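PDB 3TQV: nicotinate-nucleotide pyrophosphorylase from Francisella tularensis subsp. tularensis, which probably catalyses the transfer of a phosphoribosyl group from phosphoribosyl diphosphate to quinolinate, releasing carbon dioxide and forming nicotinate mononucleotide for NAD(+) synthesis. Local coordinates for residues D62-V67 with I77-S82; I114-G119 with K143-F148; K129-Y134 with A258-G263; D209-A214 with D220-D225. All coordinates share one frame; numbering follows the deposited sequence.

Contact 1: residues D62-V67 with I77-S82; sequences DFANEV and ITWLYS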
loop_
_atom_site.group_PDB
_atom_site.type_symbol
_atom_site.label_atom_id
_atom_site.label_comp_id
_atom_site.label_asym_id
_atom_site.label_seq_id
_atom_site.Cartn_x
_atom_site.Cartn_y
_atom_site.Cartn_z
ATOM N N ASP B 62 -5.957 0.883 -16.899
ATOM C CA ASP B 62 -6.321 -0.533 -17.046
ATOM C C ASP B 62 -7.224 -1.088 -15.950
ATOM O O ASP B 62 -8.175 -1.809 -16.238
ATOM C CB ASP B 62 -5.075 -1.417 -17.122
ATOM C CG ASP B 62 -4.292 -1.197 -18.371
ATOM O OD1 ASP B 62 -4.883 -0.694 -19.346
ATOM O OD2 ASP B 62 -3.089 -1.529 -18.383
ATOM N N PHE B 63 -6.907 -0.784 -14.697
ATOM C CA PHE B 63 -7.743 -1.232 -13.582
ATOM C C PHE B 63 -9.130 -0.596 -13.602
ATOM O O PHE B 63 -10.144 -1.293 -13.612
ATOM C CB PHE B 63 -7.045 -0.981 -12.233
ATOM C CG PHE B 63 -5.776 -1.773 -12.057
ATOM C CD1 PHE B 63 -5.805 -3.024 -11.471
ATOM C CD2 PHE B 63 -4.560 -1.275 -12.503
ATOM C CE1 PHE B 63 -4.653 -3.770 -11.316
ATOM C CE2 PHE B 63 -3.398 -2.012 -12.342
ATOM C CZ PHE B 63 -3.450 -3.268 -11.745
ATOM N N ALA B 64 -9.168 0.728 -13.601
ATOM C CA ALA B 64 -10.431 1.451 -13.692
ATOM C C ALA B 64 -11.277 0.861 -14.808
ATOM O O ALA B 64 -12.426 0.496 -14.596
ATOM C CB ALA B 64 -10.173 2.900 -13.949
ATOM N N ASN B 65 -10.691 0.759 -15.998
ATOM C CA ASN B 65 -11.345 0.116 -17.127
ATOM C C ASN B 65 -11.897 -1.258 -16.757
ATOM O O ASN B 65 -13.008 -1.626 -17.157
ATOM C CB ASN B 65 -10.368 -0.029 -18.299
ATOM C CG ASN B 65 -10.109 1.291 -19.033
ATOM O OD1 ASN B 65 -10.806 2.286 -18.830
ATOM N ND2 ASN B 65 -9.104 1.292 -19.903
ATOM N N GLU B 66 -11.115 -2.022 -15.999
ATOM C CA GLU B 66 -11.489 -3.389 -15.703
ATOM C C GLU B 66 -12.614 -3.428 -14.683
ATOM O O GLU B 66 -13.492 -4.294 -14.756
ATOM C CB GLU B 66 -10.273 -4.210 -15.265
ATOM C CG GLU B 66 -10.551 -5.690 -14.980
ATOM C CD GLU B 66 -11.351 -6.372 -16.082
ATOM O OE1 GLU B 66 -11.411 -5.833 -17.215
ATOM O OE2 GLU B 66 -11.921 -7.452 -15.812
ATOM N N VAL B 67 -12.603 -2.477 -13.749
ATOM C CA VAL B 67 -13.723 -2.296 -12.825
ATOM C C VAL B 67 -15.013 -2.033 -13.593
ATOM O O VAL B 67 -16.001 -2.739 -13.410
ATOM C CB VAL B 67 -13.479 -1.141 -11.828
ATOM C CG1 VAL B 67 -14.678 -0.961 -10.914
ATOM C CG2 VAL B 67 -12.220 -1.379 -11.014
ATOM N N ILE B 77 -16.553 5.133 -20.838
ATOM C CA ILE B 77 -15.485 5.948 -20.267
ATOM C C ILE B 77 -14.686 6.683 -21.348
ATOM O O ILE B 77 -14.357 6.121 -22.397
ATOM C CB ILE B 77 -14.545 5.096 -19.375
ATOM C CG1 ILE B 77 -13.524 5.974 -18.671
ATOM C CG2 ILE B 77 -13.845 4.023 -20.193
ATOM C CD1 ILE B 77 -12.808 5.252 -17.540
ATOM N N THR B 78 -14.394 7.951 -21.095
ATOM C CA THR B 78 -13.472 8.682 -21.943
ATOM C C THR B 78 -12.339 9.243 -21.116
ATOM O O THR B 78 -12.556 9.970 -20.150
ATOM C CB THR B 78 -14.151 9.828 -22.674
ATOM O OG1 THR B 78 -15.329 9.338 -23.310
ATOM C CG2 THR B 78 -13.206 10.418 -23.722
ATOM N N TRP B 79 -11.125 8.896 -21.518
ATOM C CA TRP B 79 -9.930 9.329 -20.827
ATOM C C TRP B 79 -9.362 10.630 -21.402
ATOM O O TRP B 79 -9.087 10.743 -22.603
ATOM C CB TRP B 79 -8.891 8.212 -20.878
ATOM C CG TRP B 79 -9.267 7.018 -20.041
ATOM C CD1 TRP B 79 -9.903 5.880 -20.456
ATOM C CD2 TRP B 79 -9.024 6.850 -18.636
ATOM N NE1 TRP B 79 -10.067 5.017 -19.402
ATOM C CE2 TRP B 79 -9.537 5.587 -18.273
ATOM C CE3 TRP B 79 -8.419 7.644 -17.655
ATOM C CZ2 TRP B 79 -9.468 5.103 -16.967
ATOM C CZ3 TRP B 79 -8.350 7.159 -16.360
ATOM C CH2 TRP B 79 -8.873 5.902 -16.029
ATOM N N LEU B 80 -9.189 11.614 -20.533
ATOM C CA LEU B 80 -8.611 12.890 -20.938
ATOM C C LEU B 80 -7.101 12.890 -20.748
ATOM O O LEU B 80 -6.397 13.695 -21.330
ATOM C CB LEU B 80 -9.253 14.056 -20.171
ATOM C CG LEU B 80 -10.654 14.463 -20.635
ATOM C CD1 LEU B 80 -11.748 13.573 -20.045
ATOM C CD2 LEU B 80 -10.901 15.900 -20.242
ATOM N N TYR B 81 -6.625 11.994 -19.896
ATOM C CA TYR B 81 -5.207 11.760 -19.724
ATOM C C TYR B 81 -4.974 10.262 -19.757
ATOM O O TYR B 81 -5.865 9.492 -19.415
ATOM C CB TYR B 81 -4.730 12.325 -18.393
ATOM C CG TYR B 81 -4.697 13.824 -18.366
ATOM C CD1 TYR B 81 -3.527 14.513 -18.664
ATOM C CD2 TYR B 81 -5.837 14.554 -18.052
ATOM C CE1 TYR B 81 -3.487 15.897 -18.650
ATOM C CE2 TYR B 81 -5.815 15.941 -18.035
ATOM C CZ TYR B 81 -4.633 16.613 -18.341
ATOM O OH TYR B 81 -4.597 17.994 -18.334
ATOM N N SER B 82 -3.785 9.853 -20.181
ATOM C CA SER B 82 -3.417 8.445 -20.184
ATOM C C SER B 82 -2.336 8.154 -19.143
ATOM O O SER B 82 -1.676 9.071 -18.631
ATOM C CB SER B 82 -2.946 8.019 -21.577
ATOM O OG SER B 82 -1.999 8.937 -22.116
#
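The indole N-H of Trp-79 is directed at the side-chain carbonyl of Asn-65: NE1 donates to OD1 over 2.9 Å, with an N-H...O angle of 153°. The oxygen sits at the edge of the indole, close to its plane, while the amide is turned 73° against the ring. Further round the same edge comes the methyl of Ala-64, with CB 3.8 Å from Trp-79 CZ2. A small residue suits this place, because Ala-64 is also packed on Ile-110 of helix 100-130. Ile-77, two residues before Trp-79 and so on the same side of the strand, brings CG2 to 3.8 Å from Asn-65 OD1 and lays CD1 over one face of the indole. CG of Asn-65 stands beside its own backbone N (chi1 -75°), which carries OD1 across to the strand although CB does not aim there. Farther out, Phe-94 of strand 92-97 meets both Trp-79 and Ile-77. The axes of helical segment 62-67 and strand segment 77-79 run antiparallel, 10.7 Å apart. Chemically, one directional bond, beside the apolar touches of Ala-64 and Ile-77, satisfies the indole donor and should limit rotation of the ring.

Contact 2: residues I114-G119 with K143-F148; sequences IQMLSG and KTIPGF
Met-116, present as selenomethionine, lays both its selenium and its terminal methyl against the ring of Phe-148. CE stands over the face, 3.9 Å from the ring centroid and 24° off the normal, a CH-pi contact displaced toward the CD1 side of the ring. SE approaches more obliquely, 4.1 Å from the same centroid, with CE1 its nearest ring atom. An extended side chain gives this reach, with CG anti to the backbone N (chi1 -172°). Methionine, long and unbranched with a polarisable sulfur, suits such a bridge from a helix to a loop; selenium takes the sulfur position here. The methyl touches an aliphatic branch as well as the aromatic face, Ile-145 CG1 being 3.8 Å from Met-116 CE. A type II turn from Ile-145 to Phe-148 brings these two partners together, closed by Phe-148 N donating to Ile-145 O at 2.8 Å. Pro-146 and Gly-147 occupy its central positions, and Gly-147 adopts the positive phi that this turn requires. The surroundings are shared with the second subunit, whose Met-116 packs on Ile-145 and Pro-146 and whose Glu-29 accepts a hydrogen bond from Gly-147 N. The arrangement is a Met-aromatic contact at a dimer interface, joining helix 100-130 to the loop that carries Lys-143, a predicted substrate-binding residue, and leads to Phe-148 as N-cap of helix 149-159.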
loop_
_atom_site.group_PDB
_atom_site.type_symbol
_atom_site.label_atom_id
_atom_site.label_comp_id
_atom_site.label_asym_id
_atom_site.label_seq_id
_atom_site.Cartn_x
_atom_site.Cartn_y
_atom_site.Cartn_z
ATOM N N ILE B 114 -6.520 4.192 -8.729
ATOM C CA ILE B 114 -5.804 5.343 -9.257
ATOM C C ILE B 114 -5.025 6.015 -8.130
ATOM O O ILE B 114 -3.848 6.313 -8.291
ATOM C CB ILE B 114 -6.745 6.358 -9.952
ATOM C CG1 ILE B 114 -7.808 5.634 -10.767
ATOM C CG2 ILE B 114 -5.967 7.267 -10.863
ATOM C CD1 ILE B 114 -7.256 4.564 -11.647
ATOM N N GLN B 115 -5.679 6.241 -6.991
ATOM C CA GLN B 115 -5.034 6.860 -5.826
ATOM C C GLN B 115 -3.684 6.256 -5.573
ATOM O O GLN B 115 -2.694 6.947 -5.342
ATOM C CB GLN B 115 -5.817 6.537 -4.568
ATOM C CG GLN B 115 -6.959 7.420 -4.266
ATOM C CD GLN B 115 -7.730 6.884 -3.098
ATOM O OE1 GLN B 115 -7.356 5.867 -2.499
ATOM N NE2 GLN B 115 -8.817 7.555 -2.764
HETATM N N MSE B 116 -3.689 4.935 -5.567
HETATM C CA MSE B 116 -2.566 4.162 -5.122
HETATM C C MSE B 116 -1.459 4.191 -6.158
HETATM O O MSE B 116 -0.346 4.652 -5.886
HETATM C CB MSE B 116 -3.018 2.734 -4.877
HETATM C CG MSE B 116 -1.970 1.886 -4.220
HETATM SE SE MSE B 116 -2.327 0.024 -4.554
HETATM C CE MSE B 116 -0.582 -0.681 -4.050
ATOM N N LEU B 117 -1.783 3.708 -7.352
ATOM C CA LEU B 117 -0.801 3.568 -8.417
ATOM C C LEU B 117 -0.278 4.910 -8.883
ATOM O O LEU B 117 0.908 5.049 -9.175
ATOM C CB LEU B 117 -1.392 2.775 -9.585
ATOM C CG LEU B 117 -1.817 1.368 -9.143
ATOM C CD1 LEU B 117 -2.608 0.643 -10.224
ATOM C CD2 LEU B 117 -0.607 0.552 -8.697
ATOM N N SER B 118 -1.154 5.903 -8.947
ATOM C CA SER B 118 -0.718 7.237 -9.326
ATOM C C SER B 118 0.146 7.751 -8.198
ATOM O O SER B 118 1.078 8.527 -8.412
ATOM C CB SER B 118 -1.908 8.166 -9.539
ATOM O OG SER B 118 -2.765 7.675 -10.544
ATOM N N GLY B 119 -0.168 7.315 -6.986
ATOM C CA GLY B 119 0.647 7.663 -5.845
ATOM C C GLY B 119 2.063 7.180 -6.089
ATOM O O GLY B 119 3.016 7.971 -6.118
ATOM N N LYS B 143 10.583 -4.408 -2.370
ATOM C CA LYS B 143 9.819 -3.866 -1.245
ATOM C C LYS B 143 8.490 -3.299 -1.753
ATOM O O LYS B 143 8.308 -2.090 -1.936
ATOM C CB LYS B 143 10.635 -2.854 -0.436
ATOM C CG LYS B 143 11.947 -3.428 0.152
ATOM C CD LYS B 143 12.741 -2.346 0.875
ATOM C CE LYS B 143 13.657 -2.908 1.965
ATOM N NZ LYS B 143 14.647 -3.814 1.347
ATOM N N THR B 144 7.560 -4.223 -1.951
ATOM C CA THR B 144 6.336 -3.998 -2.674
ATOM C C THR B 144 5.116 -4.335 -1.791
ATOM O O THR B 144 5.243 -5.084 -0.810
ATOM C CB THR B 144 6.377 -4.929 -3.883
ATOM O OG1 THR B 144 6.585 -4.166 -5.075
ATOM C CG2 THR B 144 5.115 -5.765 -3.988
ATOM N N ILE B 145 3.944 -3.789 -2.125
ATOM C CA ILE B 145 2.705 -4.235 -1.480
ATOM C C ILE B 145 2.290 -5.612 -2.004
ATOM O O ILE B 145 2.134 -5.802 -3.206
ATOM C CB ILE B 145 1.525 -3.278 -1.702
ATOM C CG1 ILE B 145 1.963 -1.829 -1.481
ATOM C CG2 ILE B 145 0.372 -3.672 -0.761
ATOM C CD1 ILE B 145 2.682 -1.612 -0.145
ATOM N N PRO B 146 2.112 -6.579 -1.102
ATOM C CA PRO B 146 1.847 -7.928 -1.586
ATOM C C PRO B 146 0.718 -7.962 -2.618
ATOM O O PRO B 146 -0.314 -7.316 -2.425
ATOM C CB PRO B 146 1.466 -8.664 -0.304
ATOM C CG PRO B 146 2.357 -8.026 0.728
ATOM C CD PRO B 146 2.329 -6.557 0.353
ATOM N N GLY B 147 0.939 -8.701 -3.706
ATOM C CA GLY B 147 -0.051 -8.877 -4.749
ATOM C C GLY B 147 0.027 -7.795 -5.801
ATOM O O GLY B 147 -0.671 -7.844 -6.809
ATOM N N PHE B 148 0.869 -6.804 -5.547
ATOM C CA PHE B 148 0.983 -5.624 -6.390
ATOM C C PHE B 148 2.406 -5.484 -6.876
ATOM O O PHE B 148 2.879 -4.365 -7.074
ATOM C CB PHE B 148 0.613 -4.360 -5.609
ATOM C CG PHE B 148 -0.857 -4.179 -5.416
ATOM C CD1 PHE B 148 -1.573 -3.327 -6.247
ATOM C CD2 PHE B 148 -1.522 -4.861 -4.402
ATOM C CE1 PHE B 148 -2.943 -3.161 -6.102
ATOM C CE2 PHE B 148 -2.893 -4.701 -4.217
ATOM C CZ PHE B 148 -3.619 -3.835 -5.077
#

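Contact 3: residues K129-Y134 with A258-G263; sequences KLISQY and AIAKTG
Tyr-134, Ala-260 and Lys-261 carry most of this contact. The Tyr-134 ring lies against the peptide joining the other two, with Ala-260 C and Lys-261 N over one face. Ala-260 meets the tyrosine side chain twice: its CB is 3.8 Å from Tyr-134 CD2, and its carbonyl O is 3.7 Å from Tyr-134 CB. A flat ring can come this near the backbone because alanine has only a methyl to accommodate. The Lys-261 stem passes along the CE1 rim toward the hydroxyl, placing CG 3.7 Å from Tyr-134 CE1 and CE 3.7 Å from Tyr-134 OH. Its aliphatic part does the touching, with CG beside the backbone N (chi1 -72°) and the chain extended from there to NZ, a good use of lysine at an exposed position. Ile-131 completes the apolar patch, its CG2 branch lying 4.0 Å from Ala-260 CB. A type I turn from Ile-131 to Tyr-134 sets both residues toward the same target, and another runs from Ala-260 to Gly-263. The contact therefore joins the turn that follows helix 100-130 to the region of helix 256-260, where Tyr-134 also packs on Val-257, Ile-131 on Ile-256, and Ala-260 on Ile-267 of strand 266-268.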
loop_
_atom_site.group_PDB
_atom_site.type_symbol
_atom_site.label_atom_id
_atom_site.label_comp_id
_atom_site.label_asym_id
_atom_site.label_seq_id
_atom_site.Cartn_x
_atom_site.Cartn_y
_atom_site.Cartn_z
ATOM N N LYS B 129 12.809 13.745 -11.199
ATOM C CA LYS B 129 13.089 15.147 -11.471
ATOM C C LYS B 129 14.245 15.644 -10.593
ATOM O O LYS B 129 15.047 16.486 -11.019
ATOM C CB LYS B 129 11.838 16.020 -11.332
ATOM C CG LYS B 129 10.741 15.718 -12.380
ATOM C CD LYS B 129 11.125 16.164 -13.821
ATOM C CE LYS B 129 11.219 14.983 -14.846
ATOM N NZ LYS B 129 12.554 14.254 -14.919
ATOM N N LEU B 130 14.362 15.102 -9.384
ATOM C CA LEU B 130 15.440 15.532 -8.489
ATOM C C LEU B 130 16.821 15.241 -9.066
ATOM O O LEU B 130 17.789 15.927 -8.737
ATOM C CB LEU B 130 15.305 14.920 -7.090
ATOM C CG LEU B 130 14.262 15.595 -6.189
ATOM C CD1 LEU B 130 14.220 14.962 -4.795
ATOM C CD2 LEU B 130 14.521 17.099 -6.092
ATOM N N ILE B 131 16.909 14.228 -9.922
ATOM C CA ILE B 131 18.204 13.763 -10.398
ATOM C C ILE B 131 18.302 13.852 -11.908
ATOM O O ILE B 131 19.094 13.135 -12.524
ATOM C CB ILE B 131 18.511 12.306 -9.959
ATOM C CG1 ILE B 131 17.706 11.292 -10.776
ATOM C CG2 ILE B 131 18.284 12.110 -8.443
ATOM C CD1 ILE B 131 18.187 9.857 -10.576
ATOM N N SER B 132 17.500 14.745 -12.489
ATOM C CA SER B 132 17.391 14.865 -13.937
ATOM C C SER B 132 18.644 15.467 -14.573
ATOM O O SER B 132 18.920 15.254 -15.754
ATOM C CB SER B 132 16.145 15.676 -14.309
ATOM O OG SER B 132 16.111 16.928 -13.644
ATOM N N GLN B 133 19.402 16.208 -13.773
ATOM C CA GLN B 133 20.644 16.821 -14.226
ATOM C C GLN B 133 21.838 15.851 -14.249
ATOM O O GLN B 133 22.867 16.134 -14.860
ATOM C CB GLN B 133 20.973 18.025 -13.345
ATOM C CG GLN B 133 20.091 19.222 -13.601
ATOM C CD GLN B 133 20.075 20.204 -12.439
ATOM O OE1 GLN B 133 20.375 19.843 -11.299
ATOM N NE2 GLN B 133 19.715 21.449 -12.724
ATOM N N TYR B 134 21.709 14.714 -13.576
ATOM C CA TYR B 134 22.826 13.775 -13.475
ATOM C C TYR B 134 22.561 12.605 -14.407
ATOM O O TYR B 134 21.476 12.497 -14.954
ATOM C CB TYR B 134 23.018 13.341 -12.017
ATOM C CG TYR B 134 22.816 14.498 -11.048
ATOM C CD1 TYR B 134 23.851 15.409 -10.766
ATOM C CD2 TYR B 134 21.580 14.714 -10.448
ATOM C CE1 TYR B 134 23.655 16.496 -9.892
ATOM C CE2 TYR B 134 21.377 15.784 -9.570
ATOM C CZ TYR B 134 22.411 16.670 -9.289
ATOM O OH TYR B 134 22.174 17.723 -8.412
ATOM N N ALA B 258 22.774 14.078 -3.288
ATOM C CA ALA B 258 24.161 13.934 -2.872
ATOM C C ALA B 258 24.795 12.699 -3.513
ATOM O O ALA B 258 25.926 12.750 -4.011
ATOM C CB ALA B 258 24.245 13.840 -1.367
ATOM N N ILE B 259 24.063 11.589 -3.488
ATOM C CA ILE B 259 24.526 10.347 -4.087
ATOM C C ILE B 259 24.595 10.439 -5.601
ATOM O O ILE B 259 25.532 9.938 -6.229
ATOM C CB ILE B 259 23.611 9.187 -3.704
ATOM C CG1 ILE B 259 23.758 8.900 -2.205
ATOM C CG2 ILE B 259 23.936 7.953 -4.534
ATOM C CD1 ILE B 259 22.482 8.456 -1.532
ATOM N N ALA B 260 23.601 11.082 -6.197
ATOM C CA ALA B 260 23.569 11.199 -7.650
ATOM C C ALA B 260 24.728 12.062 -8.171
ATOM O O ALA B 260 25.155 11.918 -9.313
ATOM C CB ALA B 260 22.232 11.757 -8.099
ATOM N N LYS B 261 25.224 12.961 -7.326
ATOM C CA LYS B 261 26.339 13.835 -7.698
ATOM C C LYS B 261 27.642 13.046 -7.907
ATOM O O LYS B 261 28.633 13.580 -8.410
ATOM C CB LYS B 261 26.543 14.943 -6.652
ATOM C CG LYS B 261 25.464 15.998 -6.660
ATOM C CD LYS B 261 25.657 17.062 -5.560
ATOM C CE LYS B 261 24.636 18.194 -5.704
ATOM N NZ LYS B 261 24.730 19.201 -4.630
ATOM N N THR B 262 27.626 11.777 -7.513
ATOM C CA THR B 262 28.808 10.929 -7.563
ATOM C C THR B 262 28.918 10.317 -8.940
ATOM O O THR B 262 30.012 9.964 -9.386
ATOM C CB THR B 262 28.728 9.778 -6.542
ATOM O OG1 THR B 262 27.782 8.809 -6.994
ATOM C CG2 THR B 262 28.311 10.287 -5.184
ATOM N N GLY B 263 27.771 10.173 -9.603
ATOM C CA GLY B 263 27.721 9.646 -10.951
ATOM C C GLY B 263 27.616 8.134 -11.044
ATOM O O GLY B 263 27.887 7.553 -12.105
#

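Contact 4: residues D209-A214 with D220-D225; sequences DELNQA and DIVMLD
Val-222 faces Leu-211 and Ala-214, which stand one helical turn apart on helix 208-216. Just before the strand, Asp-220 ties the chain to its neighbour, its OD2 accepting a hydrogen bond from Val-201 N of strand 200-205. Val-222 then turns both its methyls to the helix. Leu-211 CD1 touches both of them, most closely CG1, which is anti to the backbone N (chi1 175°) and 3.3 Å away, while Val-222 CG2 also reaches Ala-214 CB at 4.1 Å. The beta-branched valine suits an extended strand and presents a broad apolar end to the helix. Leu-211 reaches inward through CD1, while the small Ala-214 points directly at the strand. Next in sequence, Met-223 (selenomethionine) directs its side chain away from the helix, packing beside Glu-202, Glu-204 and Ser-248. Leu-224 returns to the helix side and, with CD2 4.4 Å from Leu-211 CD1, makes a looser contact. Both leucines also lie on Ala-235 of helix 229-239, which extends the apolar layer to the following helix. Asp-225 ends the strand and is a predicted substrate-binding residue. Helix and strand run antiparallel at 169°, their local axes 9.5 Å apart. This is the returning half of the beta-alpha-beta crossover from strand 200-205 through helix 208-216 to strand 221-225, the repeating arrangement of an alpha/beta barrel with outer helices packed on parallel strands.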
loop_
_atom_site.group_PDB
_atom_site.type_symbol
_atom_site.label_atom_id
_atom_site.label_comp_id
_atom_site.label_asym_id
_atom_site.label_seq_id
_atom_site.Cartn_x
_atom_site.Cartn_y
_atom_site.Cartn_z
ATOM N N ASP B 209 36.670 -3.784 -0.838
ATOM C CA ASP B 209 37.325 -5.063 -1.088
ATOM C C ASP B 209 36.373 -6.096 -1.672
ATOM O O ASP B 209 36.737 -6.813 -2.592
ATOM C CB ASP B 209 37.976 -5.651 0.168
ATOM C CG ASP B 209 38.593 -7.014 -0.101
ATOM O OD1 ASP B 209 39.823 -7.077 -0.286
ATOM O OD2 ASP B 209 37.846 -8.011 -0.167
ATOM N N GLU B 210 35.170 -6.198 -1.125
ATOM C CA GLU B 210 34.193 -7.094 -1.722
ATOM C C GLU B 210 33.889 -6.661 -3.159
ATOM O O GLU B 210 33.633 -7.493 -4.030
ATOM C CB GLU B 210 32.911 -7.162 -0.886
ATOM C CG GLU B 210 32.919 -8.235 0.201
ATOM C CD GLU B 210 31.795 -8.051 1.208
ATOM O OE1 GLU B 210 31.207 -6.943 1.239
ATOM O OE2 GLU B 210 31.500 -9.004 1.969
ATOM N N LEU B 211 33.939 -5.358 -3.413
ATOM C CA LEU B 211 33.629 -4.861 -4.747
ATOM C C LEU B 211 34.654 -5.372 -5.750
ATOM O O LEU B 211 34.305 -5.808 -6.851
ATOM C CB LEU B 211 33.572 -3.329 -4.775
ATOM C CG LEU B 211 33.459 -2.777 -6.206
ATOM C CD1 LEU B 211 32.092 -3.109 -6.769
ATOM C CD2 LEU B 211 33.718 -1.279 -6.255
ATOM N N ASN B 212 35.923 -5.309 -5.355
ATOM C CA ASN B 212 37.004 -5.810 -6.186
ATOM C C ASN B 212 36.814 -7.288 -6.499
ATOM O O ASN B 212 36.970 -7.726 -7.639
ATOM C CB ASN B 212 38.360 -5.514 -5.539
ATOM C CG ASN B 212 38.685 -4.030 -5.546
ATOM O OD1 ASN B 212 38.201 -3.297 -6.401
ATOM N ND2 ASN B 212 39.485 -3.577 -4.588
ATOM N N GLN B 213 36.438 -8.044 -5.478
ATOM C CA GLN B 213 36.116 -9.446 -5.655
ATOM C C GLN B 213 35.055 -9.654 -6.738
ATOM O O GLN B 213 35.243 -10.418 -7.683
ATOM C CB GLN B 213 35.627 -10.040 -4.333
ATOM C CG GLN B 213 36.708 -10.181 -3.269
ATOM C CD GLN B 213 36.205 -10.912 -2.038
ATOM O OE1 GLN B 213 36.293 -10.407 -0.927
ATOM N NE2 GLN B 213 35.675 -12.106 -2.236
ATOM N N ALA B 214 33.933 -8.967 -6.586
ATOM C CA ALA B 214 32.793 -9.174 -7.460
ATOM C C ALA B 214 33.159 -8.749 -8.869
ATOM O O ALA B 214 32.714 -9.355 -9.846
ATOM C CB ALA B 214 31.595 -8.414 -6.949
ATOM N N ASP B 220 27.867 -8.818 -13.232
ATOM C CA ASP B 220 27.242 -7.916 -14.189
ATOM C C ASP B 220 26.890 -6.546 -13.604
ATOM O O ASP B 220 26.837 -5.549 -14.312
ATOM C CB ASP B 220 25.999 -8.576 -14.758
ATOM C CG ASP B 220 26.338 -9.672 -15.692
ATOM O OD1 ASP B 220 27.143 -9.413 -16.608
ATOM O OD2 ASP B 220 25.825 -10.791 -15.503
ATOM N N ILE B 221 26.628 -6.514 -12.310
ATOM C CA ILE B 221 26.317 -5.273 -11.646
ATOM C C ILE B 221 26.532 -5.502 -10.162
ATOM O O ILE B 221 26.511 -6.633 -9.684
ATOM C CB ILE B 221 24.873 -4.793 -11.966
ATOM C CG1 ILE B 221 24.529 -3.537 -11.163
ATOM C CG2 ILE B 221 23.853 -5.903 -11.714
ATOM C CD1 ILE B 221 23.078 -3.139 -11.279
ATOM N N VAL B 222 26.772 -4.431 -9.434
ATOM C CA VAL B 222 27.148 -4.570 -8.051
ATOM C C VAL B 222 26.341 -3.573 -7.248
ATOM O O VAL B 222 26.238 -2.406 -7.625
ATOM C CB VAL B 222 28.664 -4.334 -7.866
ATOM C CG1 VAL B 222 29.035 -4.370 -6.399
ATOM C CG2 VAL B 222 29.460 -5.385 -8.648
HETATM N N MSE B 223 25.724 -4.043 -6.170
HETATM C CA MSE B 223 24.964 -3.166 -5.303
HETATM C C MSE B 223 25.869 -2.709 -4.173
HETATM O O MSE B 223 26.536 -3.524 -3.531
HETATM C CB MSE B 223 23.720 -3.879 -4.782
HETATM C CG MSE B 223 22.855 -3.063 -3.835
HETATM SE SE MSE B 223 21.212 -4.023 -3.367
HETATM C CE MSE B 223 21.013 -3.510 -1.485
ATOM N N LEU B 224 25.923 -1.397 -3.961
ATOM C CA LEU B 224 26.716 -0.838 -2.870
ATOM C C LEU B 224 25.851 -0.613 -1.645
ATOM O O LEU B 224 25.041 0.310 -1.614
ATOM C CB LEU B 224 27.363 0.478 -3.279
ATOM C CG LEU B 224 28.142 0.424 -4.580
ATOM C CD1 LEU B 224 28.688 1.819 -4.923
ATOM C CD2 LEU B 224 29.249 -0.644 -4.517
ATOM N N ASP B 225 26.030 -1.454 -0.637
ATOM C CA ASP B 225 25.247 -1.341 0.581
ATOM C C ASP B 225 25.867 -0.341 1.546
ATOM O O ASP B 225 26.944 -0.582 2.097
ATOM C CB ASP B 225 25.104 -2.709 1.248
ATOM C CG ASP B 225 24.263 -2.658 2.499
ATOM O OD1 ASP B 225 24.499 -1.766 3.349
ATOM O OD2 ASP B 225 23.363 -3.512 2.636
#

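Contact 1 closes along the chain before contact 2 opens, yet the two adjoin, their centres about 17 Å apart: Phe-63 CE2 reaches Leu-117 CD1 at 3.5 Å, so helix 61-71 packs on helix 100-130. That long helix also serves contact 3, linking the N-terminal domain to the barrel-like C-terminal domain; the segments of contacts 2 and 3 alternate in sequence, their centres about 25 Å apart. Contact 4 is nested between the two segments of contact 3, about 21 Å from it between centres, within the C-terminal domain. Contacts 1 and 4 lie on opposite sides of the chain's centre, about 43 Å between their centres. Together they span both domains, with contact 2 at the dimer interface.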